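Local coordinates for alpha-1,3-glucanase (Streptomyces thermodiastaticus, PDB 7C7D), which hydrolyses internal alpha-1,3-glucosidic bonds of alpha-1,3-glucan, as a thermostable glycosidase of family GH87, at residues 221-226 / 248-253; 273-278 / 303-308; 382-387 / 441-446; 435-440 / 477-482. All coordinates share one frame; numbering follows the deposited sequence. Where two conformers were deposited one is given.

Interaction 1. Residues 221-226 / 248-253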
loop_
_atom_site.group_PDB
_atom_site.type_symbol
_atom_site.label_atom_id
_atom_site.label_comp_id
_atom_site.label_asym_id
_atom_site.label_seq_id
_atom_site.Cartn_x
_atom_site.Cartn_y
_atom_site.Cartn_z
ATOM N N GLN A 221 19.267 23.946 -2.642
ATOM C CA GLN A 221 19.451 24.996 -1.643
ATOM C C GLN A 221 18.315 26.013 -1.686
ATOM O O GLN A 221 17.637 26.247 -0.679
ATOM C CB GLN A 221 20.798 25.693 -1.862
ATOM C CG GLN A 221 22.014 24.809 -1.629
ATOM C CD GLN A 221 23.310 25.481 -2.053
ATOM O OE1 GLN A 221 24.043 26.022 -1.225
ATOM N NE2 GLN A 221 23.597 25.448 -3.351
ATOM N N GLY A 222 18.109 26.649 -2.840
ATOM C CA GLY A 222 17.026 27.599 -2.969
ATOM C C GLY A 222 15.696 26.931 -3.271
ATOM O O GLY A 222 15.630 25.794 -3.732
ATOM N N ASP A 223 14.616 27.659 -2.998
ATOM C CA ASP A 223 13.274 27.172 -3.296
ATOM C C ASP A 223 13.028 27.243 -4.799
ATOM O O ASP A 223 13.188 28.300 -5.417
ATOM C CB ASP A 223 12.250 28.034 -2.548
ATOM C CG ASP A 223 10.819 27.484 -2.614
ATOM O OD1 ASP A 223 10.593 26.389 -3.164
ATOM O OD2 ASP A 223 9.906 28.172 -2.090
ATOM N N SER A 224 12.642 26.113 -5.389
ATOM C CA SER A 224 12.411 26.013 -6.822
ATOM C C SER A 224 10.938 26.134 -7.205
ATOM O O SER A 224 10.605 25.936 -8.381
ATOM C CB SER A 224 12.971 24.690 -7.351
ATOM O OG SER A 224 14.383 24.724 -7.412
ATOM N N THR A 225 10.051 26.436 -6.248
ATOM C CA THR A 225 8.619 26.453 -6.542
ATOM C C THR A 225 8.299 27.418 -7.676
ATOM O O THR A 225 7.595 27.060 -8.629
ATOM C CB THR A 225 7.809 26.817 -5.294
ATOM O OG1 THR A 225 8.124 25.917 -4.227
ATOM C CG2 THR A 225 6.308 26.735 -5.586
ATOM N N GLN A 226 8.818 28.646 -7.597
ATOM C CA GLN A 226 8.481 29.638 -8.609
ATOM C C GLN A 226 9.006 29.234 -9.979
ATOM O O GLN A 226 8.329 29.437 -10.992
ATOM C CB GLN A 226 9.019 31.006 -8.206
ATOM C CG GLN A 226 8.547 32.131 -9.109
ATOM C CD GLN A 226 7.034 32.242 -9.162
ATOM O OE1 GLN A 226 6.349 32.058 -8.154
ATOM N NE2 GLN A 226 6.504 32.549 -10.341
ATOM N N ARG A 248 14.241 21.720 -3.989
ATOM C CA ARG A 248 13.346 22.034 -2.884
ATOM C C ARG A 248 12.116 22.741 -3.440
ATOM O O ARG A 248 12.243 23.751 -4.141
ATOM C CB ARG A 248 14.062 22.927 -1.874
ATOM C CG ARG A 248 13.197 23.365 -0.700
ATOM C CD ARG A 248 14.051 23.725 0.509
ATOM N NE ARG A 248 14.793 24.967 0.311
ATOM C CZ ARG A 248 14.298 26.179 0.537
ATOM N NH1 ARG A 248 13.053 26.323 0.971
ATOM N NH2 ARG A 248 15.049 27.252 0.328
ATOM N N ILE A 249 10.933 22.205 -3.146
ATOM C CA ILE A 249 9.660 22.804 -3.546
ATOM C C ILE A 249 8.821 22.955 -2.282
ATOM O O ILE A 249 8.191 21.992 -1.835
ATOM C CB ILE A 249 8.925 21.959 -4.596
ATOM C CG1 ILE A 249 9.799 21.753 -5.835
ATOM C CG2 ILE A 249 7.587 22.596 -4.963
ATOM C CD1 ILE A 249 9.838 22.950 -6.754
ATOM N N THR A 250 8.813 24.152 -1.689
ATOM C CA THR A 250 7.931 24.371 -0.548
ATOM C C THR A 250 6.482 24.162 -0.956
ATOM O O THR A 250 5.699 23.562 -0.211
ATOM C CB THR A 250 8.126 25.768 0.043
ATOM O OG1 THR A 250 7.916 26.759 -0.971
ATOM C CG2 THR A 250 9.516 25.910 0.615
ATOM N N GLY A 251 6.115 24.622 -2.151
ATOM C CA GLY A 251 4.821 24.326 -2.713
ATOM C C GLY A 251 3.719 25.153 -2.085
ATOM O O GLY A 251 3.964 26.011 -1.229
ATOM N N PRO A 252 2.467 24.910 -2.496
ATOM C CA PRO A 252 2.092 23.928 -3.511
ATOM C C PRO A 252 2.100 24.538 -4.897
ATOM O O PRO A 252 2.039 25.759 -5.059
ATOM C CB PRO A 252 0.652 23.611 -3.135
ATOM C CG PRO A 252 0.117 24.925 -2.636
ATOM C CD PRO A 252 1.289 25.620 -1.961
ATOM N N LEU A 253 2.178 23.674 -5.901
ATOM C CA LEU A 253 1.848 24.048 -7.264
ATOM C C LEU A 253 0.350 23.880 -7.466
ATOM O O LEU A 253 -0.234 22.871 -7.052
ATOM C CB LEU A 253 2.600 23.168 -8.262
ATOM C CG LEU A 253 4.128 23.226 -8.198
ATOM C CD1 LEU A 253 4.771 22.153 -9.067
ATOM C CD2 LEU A 253 4.636 24.604 -8.600
HETATM O O HOH W 1 15.848 23.757 -5.316
#

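Interaction 2. Residues 273-278 / 303-308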
loop_
_atom_site.group_PDB
_atom_site.type_symbol
_atom_site.label_atom_id
_atom_site.label_comp_id
_atom_site.label_asym_id
_atom_site.label_seq_id
_atom_site.Cartn_x
_atom_site.Cartn_y
_atom_site.Cartn_z
ATOM N N SER A 273 9.619 17.850 -1.339
ATOM C CA SER A 273 8.419 18.618 -1.060
ATOM C C SER A 273 7.488 17.787 -0.203
ATOM O O SER A 273 7.373 16.573 -0.400
ATOM C CB SER A 273 7.691 18.972 -2.356
ATOM O OG SER A 273 6.563 19.778 -2.089
ATOM N N SER A 274 6.824 18.455 0.738
ATOM C CA SER A 274 5.768 17.854 1.534
ATOM C C SER A 274 4.392 18.388 1.158
ATOM O O SER A 274 3.427 18.155 1.889
ATOM C CB SER A 274 6.048 18.060 3.026
ATOM O OG SER A 274 7.275 17.455 3.398
ATOM N N HIS A 275 4.280 19.101 0.035
ATOM C CA HIS A 275 3.030 19.734 -0.376
ATOM C C HIS A 275 3.172 20.098 -1.847
ATOM O O HIS A 275 3.250 21.277 -2.199
ATOM C CB HIS A 275 2.796 20.987 0.477
ATOM C CG HIS A 275 1.441 21.603 0.321
ATOM N ND1 HIS A 275 1.214 22.941 0.550
ATOM C CD2 HIS A 275 0.242 21.069 -0.011
ATOM C CE1 HIS A 275 -0.065 23.209 0.360
ATOM N NE2 HIS A 275 -0.680 22.089 0.021
ATOM N N PHE A 276 3.240 19.090 -2.715
ATOM C CA PHE A 276 3.743 19.310 -4.067
ATOM C C PHE A 276 2.692 19.918 -4.993
ATOM O O PHE A 276 2.881 21.022 -5.516
ATOM C CB PHE A 276 4.329 18.012 -4.630
ATOM C CG PHE A 276 4.894 18.151 -6.011
ATOM C CD1 PHE A 276 5.969 18.992 -6.257
ATOM C CD2 PHE A 276 4.341 17.454 -7.065
ATOM C CE1 PHE A 276 6.491 19.116 -7.532
ATOM C CE2 PHE A 276 4.853 17.575 -8.343
ATOM C CZ PHE A 276 5.930 18.408 -8.579
ATOM N N ILE A 277 1.585 19.210 -5.227
ATOM C CA ILE A 277 0.470 19.725 -6.014
ATOM C C ILE A 277 -0.763 19.748 -5.125
ATOM O O ILE A 277 -1.083 18.744 -4.481
ATOM C CB ILE A 277 0.227 18.885 -7.283
ATOM C CG1 ILE A 277 1.361 19.110 -8.287
ATOM C CG2 ILE A 277 -1.126 19.219 -7.911
ATOM C CD1 ILE A 277 1.373 18.097 -9.433
ATOM N N ASP A 278 -1.448 20.890 -5.088
ATOM C CA ASP A 278 -2.655 21.032 -4.276
ATOM C C ASP A 278 -3.600 21.955 -5.031
ATOM O O ASP A 278 -3.369 23.169 -5.105
ATOM C CB ASP A 278 -2.295 21.590 -2.897
ATOM C CG ASP A 278 -3.454 21.563 -1.913
ATOM O OD1 ASP A 278 -4.593 21.244 -2.313
ATOM O OD2 ASP A 278 -3.215 21.863 -0.722
ATOM N N SER A 303 -5.741 17.209 9.183
ATOM C CA SER A 303 -6.221 18.462 8.612
ATOM C C SER A 303 -5.205 19.149 7.704
ATOM O O SER A 303 -5.529 20.192 7.125
ATOM C CB SER A 303 -6.635 19.424 9.729
ATOM O OG SER A 303 -5.543 19.700 10.594
ATOM N N SER A 304 -3.994 18.607 7.565
ATOM C CA SER A 304 -2.960 19.249 6.768
ATOM C C SER A 304 -2.727 18.483 5.474
ATOM O O SER A 304 -2.534 17.260 5.512
ATOM C CB SER A 304 -1.651 19.328 7.558
ATOM O OG SER A 304 -0.765 20.244 6.944
ATOM N N PRO A 305 -2.728 19.153 4.315
ATOM C CA PRO A 305 -2.569 18.463 3.021
ATOM C C PRO A 305 -1.107 18.166 2.704
ATOM O O PRO A 305 -0.564 18.617 1.701
ATOM C CB PRO A 305 -3.176 19.477 2.045
ATOM C CG PRO A 305 -2.818 20.807 2.654
ATOM C CD PRO A 305 -2.979 20.598 4.143
ATOM N N ASP A 306 -0.465 17.375 3.565
ATOM C CA ASP A 306 0.978 17.137 3.485
ATOM C C ASP A 306 1.293 16.017 2.495
ATOM O O ASP A 306 1.944 15.027 2.824
ATOM C CB ASP A 306 1.540 16.779 4.855
ATOM C CG ASP A 306 1.203 17.789 5.915
ATOM O OD1 ASP A 306 1.140 18.999 5.598
ATOM O OD2 ASP A 306 1.018 17.365 7.078
ATOM N N ASN A 307 0.851 16.219 1.261
ATOM C CA ASN A 307 0.697 15.139 0.299
ATOM C C ASN A 307 1.493 15.422 -0.969
ATOM O O ASN A 307 1.909 16.551 -1.230
ATOM C CB ASN A 307 -0.787 14.985 -0.040
ATOM C CG ASN A 307 -1.626 14.705 1.195
ATOM O OD1 ASN A 307 -1.128 14.137 2.161
ATOM N ND2 ASN A 307 -2.899 15.084 1.168
ATOM N N PHE A 308 1.711 14.373 -1.770
ATOM C CA PHE A 308 2.299 14.563 -3.096
ATOM C C PHE A 308 1.284 15.197 -4.049
ATOM O O PHE A 308 1.542 16.257 -4.627
ATOM C CB PHE A 308 2.889 13.233 -3.594
ATOM C CG PHE A 308 2.933 13.063 -5.098
ATOM C CD1 PHE A 308 3.645 13.938 -5.917
ATOM C CD2 PHE A 308 2.283 11.992 -5.694
ATOM C CE1 PHE A 308 3.690 13.753 -7.301
ATOM C CE2 PHE A 308 2.330 11.796 -7.069
ATOM C CZ PHE A 308 3.030 12.668 -7.877
HETATM O O HOH W 2 4.779 16.323 -1.748
HETATM O O HOH W 3 3.423 19.897 4.629
HETATM O O HOH W 4 -0.300 18.259 -1.804
#

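Interaction 3. Residues 382-387 / 441-446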
loop_
_atom_site.group_PDB
_atom_site.type_symbol
_atom_site.label_atom_id
_atom_site.label_comp_id
_atom_site.label_asym_id
_atom_site.label_seq_id
_atom_site.Cartn_x
_atom_site.Cartn_y
_atom_site.Cartn_z
ATOM N N TRP A 382 -13.159 5.999 -1.328
ATOM C CA TRP A 382 -14.131 6.442 -0.338
ATOM C C TRP A 382 -15.128 7.330 -1.062
ATOM O O TRP A 382 -14.813 8.472 -1.405
ATOM C CB TRP A 382 -13.433 7.188 0.794
ATOM C CG TRP A 382 -14.337 7.622 1.901
ATOM C CD1 TRP A 382 -15.558 7.105 2.224
ATOM C CD2 TRP A 382 -14.083 8.675 2.835
ATOM N NE1 TRP A 382 -16.085 7.781 3.306
ATOM C CE2 TRP A 382 -15.194 8.747 3.700
ATOM C CE3 TRP A 382 -13.021 9.563 3.024
ATOM C CZ2 TRP A 382 -15.270 9.676 4.739
ATOM C CZ3 TRP A 382 -13.096 10.483 4.054
ATOM C CH2 TRP A 382 -14.213 10.533 4.898
ATOM N N SER A 383 -16.324 6.801 -1.307
ATOM C CA SER A 383 -17.296 7.468 -2.177
ATOM C C SER A 383 -18.136 8.484 -1.403
ATOM O O SER A 383 -19.352 8.363 -1.249
ATOM C CB SER A 383 -18.149 6.441 -2.906
ATOM O OG SER A 383 -17.421 5.907 -4.001
ATOM N N LEU A 384 -17.445 9.513 -0.928
ATOM C CA LEU A 384 -18.090 10.708 -0.408
ATOM C C LEU A 384 -18.395 11.660 -1.557
ATOM O O LEU A 384 -17.678 11.694 -2.561
ATOM C CB LEU A 384 -17.133 11.429 0.535
ATOM C CG LEU A 384 -17.075 11.087 2.021
ATOM C CD1 LEU A 384 -16.481 12.274 2.763
ATOM C CD2 LEU A 384 -18.443 10.738 2.578
ATOM N N TYR A 385 -19.464 12.441 -1.394
ATOM C CA TYR A 385 -19.865 13.501 -2.324
ATOM C C TYR A 385 -20.483 12.963 -3.610
ATOM O O TYR A 385 -21.596 13.350 -3.981
ATOM C CB TYR A 385 -18.717 14.471 -2.655
ATOM C CG TYR A 385 -17.826 14.840 -1.489
ATOM C CD1 TYR A 385 -18.329 15.527 -0.395
ATOM C CD2 TYR A 385 -16.479 14.504 -1.489
ATOM C CE1 TYR A 385 -17.513 15.870 0.672
ATOM C CE2 TYR A 385 -15.657 14.836 -0.429
ATOM C CZ TYR A 385 -16.179 15.521 0.649
ATOM O OH TYR A 385 -15.362 15.855 1.705
ATOM N N ALA A 386 -19.761 12.092 -4.306
ATOM C CA ALA A 386 -20.229 11.489 -5.543
ATOM C C ALA A 386 -19.572 10.125 -5.641
ATOM O O ALA A 386 -18.431 9.961 -5.196
ATOM C CB ALA A 386 -19.834 12.332 -6.764
ATOM N N PRO A 387 -20.253 9.134 -6.203
ATOM C CA PRO A 387 -19.674 7.787 -6.233
ATOM C C PRO A 387 -18.443 7.713 -7.126
ATOM O O PRO A 387 -18.429 8.230 -8.244
ATOM C CB PRO A 387 -20.813 6.922 -6.788
ATOM C CG PRO A 387 -21.685 7.883 -7.541
ATOM C CD PRO A 387 -21.610 9.174 -6.778
ATOM N N GLU A 441 -20.933 11.998 5.669
ATOM C CA GLU A 441 -21.950 12.173 4.643
ATOM C C GLU A 441 -21.586 13.360 3.761
ATOM O O GLU A 441 -20.880 14.270 4.207
ATOM C CB GLU A 441 -23.327 12.417 5.283
ATOM C CG GLU A 441 -23.891 11.220 6.049
ATOM C CD GLU A 441 -24.476 10.136 5.151
ATOM O OE1 GLU A 441 -24.412 10.267 3.909
ATOM O OE2 GLU A 441 -25.016 9.147 5.694
ATOM N N PRO A 442 -22.066 13.390 2.501
ATOM C CA PRO A 442 -22.932 12.403 1.851
ATOM C C PRO A 442 -22.138 11.232 1.288
ATOM O O PRO A 442 -21.218 11.415 0.492
ATOM C CB PRO A 442 -23.577 13.203 0.720
ATOM C CG PRO A 442 -22.549 14.211 0.357
ATOM C CD PRO A 442 -21.842 14.569 1.641
ATOM N N PHE A 443 -22.512 10.033 1.712
ATOM C CA PHE A 443 -21.849 8.803 1.314
ATOM C C PHE A 443 -22.706 8.060 0.300
ATOM O O PHE A 443 -23.937 8.095 0.353
ATOM C CB PHE A 443 -21.636 7.928 2.547
ATOM C CG PHE A 443 -20.995 6.599 2.257
ATOM C CD1 PHE A 443 -19.663 6.519 1.866
ATOM C CD2 PHE A 443 -21.719 5.421 2.395
ATOM C CE1 PHE A 443 -19.067 5.290 1.606
ATOM C CE2 PHE A 443 -21.124 4.190 2.149
ATOM C CZ PHE A 443 -19.801 4.125 1.753
ATOM N N HIS A 444 -22.042 7.387 -0.632
ATOM C CA HIS A 444 -22.731 6.621 -1.672
ATOM C C HIS A 444 -22.409 5.146 -1.518
ATOM O O HIS A 444 -21.301 4.711 -1.872
ATOM C CB HIS A 444 -22.326 7.137 -3.045
ATOM C CG HIS A 444 -22.779 8.541 -3.276
ATOM N ND1 HIS A 444 -23.961 8.842 -3.917
ATOM C CD2 HIS A 444 -22.250 9.724 -2.881
ATOM C CE1 HIS A 444 -24.124 10.154 -3.937
ATOM N NE2 HIS A 444 -23.101 10.712 -3.315
ATOM N N PRO A 445 -23.333 4.345 -0.992
ATOM C CA PRO A 445 -23.036 2.931 -0.731
ATOM C C PRO A 445 -22.771 2.146 -2.008
ATOM O O PRO A 445 -23.035 2.592 -3.125
ATOM C CB PRO A 445 -24.298 2.424 -0.027
ATOM C CG PRO A 445 -24.970 3.645 0.499
ATOM C CD PRO A 445 -24.650 4.746 -0.468
ATOM N N LEU A 446 -22.229 0.940 -1.811
ATOM C CA LEU A 446 -21.891 0.061 -2.925
ATOM C C LEU A 446 -23.087 -0.126 -3.851
ATOM O O LEU A 446 -24.218 -0.342 -3.401
ATOM C CB LEU A 446 -21.461 -1.301 -2.380
ATOM C CG LEU A 446 -20.236 -1.300 -1.460
ATOM C CD1 LEU A 446 -20.207 -2.567 -0.612
ATOM C CD2 LEU A 446 -18.946 -1.159 -2.257
#

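Interaction 4. Residues 435-440 / 477-482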
loop_
_atom_site.group_PDB
_atom_site.type_symbol
_atom_site.label_atom_id
_atom_site.label_comp_id
_atom_site.label_asym_id
_atom_site.label_seq_id
_atom_site.Cartn_x
_atom_site.Cartn_y
_atom_site.Cartn_z
ATOM N N SER A 435 -16.860 -2.516 1.555
ATOM C CA SER A 435 -17.502 -2.009 2.760
ATOM C C SER A 435 -18.524 -0.914 2.485
ATOM O O SER A 435 -18.348 -0.074 1.594
ATOM C CB SER A 435 -16.432 -1.460 3.698
ATOM O OG SER A 435 -17.034 -0.905 4.846
ATOM N N ASN A 436 -19.581 -0.916 3.304
ATOM C CA ASN A 436 -20.555 0.168 3.387
ATOM C C ASN A 436 -20.382 1.012 4.654
ATOM O O ASN A 436 -21.342 1.621 5.138
ATOM C CB ASN A 436 -21.986 -0.362 3.269
ATOM C CG ASN A 436 -22.443 -0.488 1.825
ATOM O OD1 ASN A 436 -21.909 0.176 0.931
ATOM N ND2 ASN A 436 -23.452 -1.330 1.589
ATOM N N GLN A 437 -19.170 1.058 5.208
ATOM C CA GLN A 437 -18.863 1.955 6.322
ATOM C C GLN A 437 -18.717 3.370 5.776
ATOM O O GLN A 437 -17.861 3.630 4.924
ATOM C CB GLN A 437 -17.579 1.504 7.016
ATOM C CG GLN A 437 -17.271 2.280 8.295
ATOM C CD GLN A 437 -16.165 1.654 9.128
ATOM O OE1 GLN A 437 -15.496 0.718 8.696
ATOM N NE2 GLN A 437 -15.956 2.187 10.330
ATOM N N LYS A 438 -19.551 4.287 6.259
ATOM C CA LYS A 438 -19.638 5.586 5.598
ATOM C C LYS A 438 -18.634 6.615 6.109
ATOM O O LYS A 438 -18.130 7.422 5.318
ATOM C CB LYS A 438 -21.064 6.138 5.673
ATOM C CG LYS A 438 -21.539 6.508 7.053
ATOM C CD LYS A 438 -22.985 6.957 6.988
ATOM C CE LYS A 438 -23.526 7.297 8.357
ATOM N NZ LYS A 438 -24.928 7.773 8.258
ATOM N N PHE A 439 -18.344 6.612 7.413
ATOM C CA PHE A 439 -17.482 7.600 8.068
ATOM C C PHE A 439 -18.055 9.019 8.115
ATOM O O PHE A 439 -17.898 9.712 9.127
ATOM C CB PHE A 439 -16.064 7.629 7.482
ATOM C CG PHE A 439 -15.364 6.302 7.509
ATOM C CD1 PHE A 439 -14.776 5.829 8.672
ATOM C CD2 PHE A 439 -15.275 5.537 6.362
ATOM C CE1 PHE A 439 -14.121 4.605 8.687
ATOM C CE2 PHE A 439 -14.620 4.320 6.371
ATOM C CZ PHE A 439 -14.045 3.854 7.534
ATOM N N ALA A 440 -18.688 9.474 7.032
ATOM C CA ALA A 440 -19.242 10.824 6.950
ATOM C C ALA A 440 -20.304 10.842 5.855
ATOM O O ALA A 440 -20.542 9.837 5.183
ATOM C CB ALA A 440 -18.141 11.852 6.678
ATOM N N ASP A 477 -18.469 -6.037 4.286
ATOM C CA ASP A 477 -18.843 -5.394 5.544
ATOM C C ASP A 477 -20.030 -4.462 5.305
ATOM O O ASP A 477 -19.873 -3.358 4.776
ATOM C CB ASP A 477 -17.628 -4.639 6.068
ATOM C CG ASP A 477 -17.775 -4.174 7.504
ATOM O OD1 ASP A 477 -18.913 -4.112 8.023
ATOM O OD2 ASP A 477 -16.721 -3.845 8.111
ATOM N N SER A 478 -21.223 -4.897 5.711
ATOM C CA SER A 478 -22.446 -4.107 5.551
ATOM C C SER A 478 -22.612 -3.117 6.712
ATOM O O SER A 478 -23.626 -3.087 7.414
ATOM C CB SER A 478 -23.633 -5.055 5.480
ATOM O OG SER A 478 -23.627 -5.890 6.626
ATOM N N TYR A 479 -21.592 -2.272 6.896
ATOM C CA TYR A 479 -21.441 -1.552 8.158
ATOM C C TYR A 479 -22.608 -0.598 8.418
ATOM O O TYR A 479 -23.288 -0.695 9.446
ATOM C CB TYR A 479 -20.094 -0.829 8.170
ATOM C CG TYR A 479 -19.671 -0.300 9.524
ATOM C CD1 TYR A 479 -20.336 0.770 10.120
ATOM C CD2 TYR A 479 -18.592 -0.855 10.201
ATOM C CE1 TYR A 479 -19.951 1.256 11.351
ATOM C CE2 TYR A 479 -18.195 -0.365 11.438
ATOM C CZ TYR A 479 -18.885 0.688 12.005
ATOM O OH TYR A 479 -18.516 1.196 13.233
ATOM N N ASP A 480 -22.847 0.347 7.512
ATOM C CA ASP A 480 -23.930 1.306 7.701
ATOM C C ASP A 480 -25.148 1.039 6.829
ATOM O O ASP A 480 -26.170 1.716 6.998
ATOM C CB ASP A 480 -23.431 2.745 7.501
ATOM C CG ASP A 480 -22.550 3.211 8.648
ATOM O OD1 ASP A 480 -23.048 3.261 9.796
ATOM O OD2 ASP A 480 -21.359 3.502 8.404
ATOM N N SER A 481 -25.077 0.067 5.922
ATOM C CA SER A 481 -26.219 -0.291 5.092
ATOM C C SER A 481 -25.962 -1.657 4.470
ATOM O O SER A 481 -24.821 -2.113 4.373
ATOM C CB SER A 481 -26.500 0.763 4.012
ATOM O OG SER A 481 -25.434 0.849 3.082
ATOM N N ALA A 482 -27.048 -2.307 4.062
ATOM C CA ALA A 482 -26.983 -3.630 3.462
ATOM C C ALA A 482 -26.280 -3.581 2.108
ATOM O O ALA A 482 -26.235 -2.551 1.429
ATOM C CB ALA A 482 -28.395 -4.177 3.276
HETATM O O HOH W 5 -15.676 -1.497 7.099
HETATM O O HOH W 6 -23.689 2.787 3.905
HETATM O O HOH W 7 -19.482 5.089 9.604
#

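Interaction 1. Residues 221-226 / 248-253
Asp223 meets Thr250 with both carboxylate oxygens. OD2 takes the hydroxyl of Thr250, OG1 lying 2.7 Å away on the syn side though tilted from the carboxylate plane, while OD1 accepts the Thr250 backbone N from above that plane. The first torsion of Asp223 (chi1 -171°) carries the carboxylate over the turn that follows Arg248. OD1 is gripped twice more from within its own segment, by Thr225 N in an Asx turn and by Thr225 OG1 at 2.7 Å, so three donors hold this one oxygen. Aspartate suits the place because its short, flat acid can serve two chain segments at once. Thr225 OG1, having given its proton to Asp223, accepts Gly251 N at 3.2 Å; the positive phi of Gly251 (77°) is readily tolerated by glycine. Backbone joins backbone where Ser224 N reaches Arg248 O at 2.7 Å. This is the amino end of the parallel beta-helix expected of a pectate lyase-like domain: Ser224 is the N-cap residue of helix 225-234, whereas strand 245-248 runs out into the loop at 248-253. In the conformers described, Arg248 bends at chi3 and grips Gln221 O side-on, NE and NH2 both bonding in the guanidinium plane, with NH2 the nearer at 3.0 Å, and Ile249 CD1 packs on Ser224 C. Leu253 CD2 reaches the Thr225 carbonyl. A water ties Gly222 O, Ser224 OG and Arg248 N together. Farther out, Ser224 OG also bonds Asp217 N, Asp217 OD2 holds Gly222 N, and Phe228 of the helix covers Ile249 and Leu253.

Interaction 2. Residues 273-278 / 303-308
The rings of Phe276 and Phe308 lie side by side, pointing the same way and meeting rim to rim, with planes only 16° apart and centroids separated by 6.0 Å. Their nearest carbons, Phe276 CD2 and Phe308 CD1, are 3.8 Å apart, and Phe308 O lies in plane at the edge of the Phe276 ring. Such flat, apolar groups suit the interior, where successive turns repeat at short spacing. The His275 ring, placed by a CG anti to the backbone N (chi1 -170°), has Asp278 OD2 at its edge: NE2 donates along a nearly straight bond of 2.7 Å to the anti lone pair. Pro305 O approaches CD2 of the same ring at 3.1 Å, and Pro305 CG rests against both NE2 and Asp278 OD2. A leucine in place of His275 would probably leave Asp278 OD2 without its ring N-H and disturb the seat of Pro305. Backbone bonds run from Phe276 N to Asn307 O and from Ile277 N to Phe308 O, the latter 3.0 Å long, and a water links Ile277 O with Asn307 O. The contact leads into neighbouring parallel strands 277-279 and 309-311; Val293 of strand 292-294 touches both phenylalanines, and Leu331 of strand 331-333 touches Phe308.

Interaction 3. Residues 382-387 / 441-446
Two loops on the flank of the beta-helix meet here at a single backbone bridge between Leu384 and Phe443, made by His444 N to Ser383 O at 2.9 Å and Tyr385 N to Pro442 O at 2.8 Å. The His444 imidazole lies along the other loop. Pro387 CD stands over one ring face in a CH-pi contact, 3.7 Å from the centroid and 10° off the normal, while Ser383 O lies in plane at the edge. With CG beside its own backbone N (chi1 -65°), the ring brings NE2 within 3.1 Å of Tyr385 O, a weak bond. An alanine at His444 has no ring, and would probably leave Pro387 CD without the face it rests on and Tyr385 O without this donor. Apolar contact continues where Phe443 CE1 meets the edge of the indole at Trp382 CD1, 4.0 Å away, and Leu384 CG lies over one face of that indole. Proline suits position 442, where a cis peptide turns the chain and the ring packs on Tyr385. Glu441 OE1 accepts Phe443 N. The loops leave strands 379-382 and 432-435, with strand 407-410 between them in the parallel sheet; Ser383 bonds Tyr410 and His444 bonds Gly412 beyond it.

Interaction 4. Residues 435-440 / 477-482
Asp480 OD2 is held by the backbone of the opposing loop: Lys438 N donates at 2.9 Å to its anti lone pair, nearly straight at 170°, and a water accepting from Phe439 N donates to it too. Lys438 CG lies 3.3 Å from OD2, yet the lysine's charge goes elsewhere, NZ forming a salt bridge with Glu441. Asp480 N reaches Asn436 O at 3.1 Å from above the carbonyl plane. Gln437, extended from a trans first torsion (chi1 -173°), lays its amide flat on the Tyr479 ring, the two planes 4° apart. Gln437 NE2 sits 3.6 Å from Tyr479 CE2, and CG makes a CH-pi contact with that face; Phe439 covers CG from the other side. Glutamine suits this place, with a flat stacking end and an OE1 that takes a water shared with Ser435 OG and Asp477 OD2. Asp477 OD2 also salt-bridges Arg475, and its OD1 accepts Gly507 N. Asn436 divides its amide, ND2 giving to Ser481 O at 3.2 Å and OD1 accepting Leu446 N. Asn436 N donates to Asp477 O at 2.9 Å, extending the parallel pairing of adjacent strands 432-435 and 474-477 into the loops before strands 449-458 and 486-495.

In the fold
The contacts follow one another along the beta-helix. Interactions 1 and 2, at its amino end, have centres 12 Å apart and touch through Ile249 to Ser273, Leu253 to Phe276 and Pro252 against His275, so that successive turns are bonded side by side. Interactions 3 and 4, farther along, have centres 10 Å apart and alternate in sequence: both use the long loop after strand 432-435, which reaches back to the 379-382 strand end and forward to that of 474-477. Interactions 2 and 3 do not touch, their centres being 23 Å apart, but share the eleven-stranded parallel sheet. Turn-to-turn contacts of this kind tie the coils of the catalytic unit together.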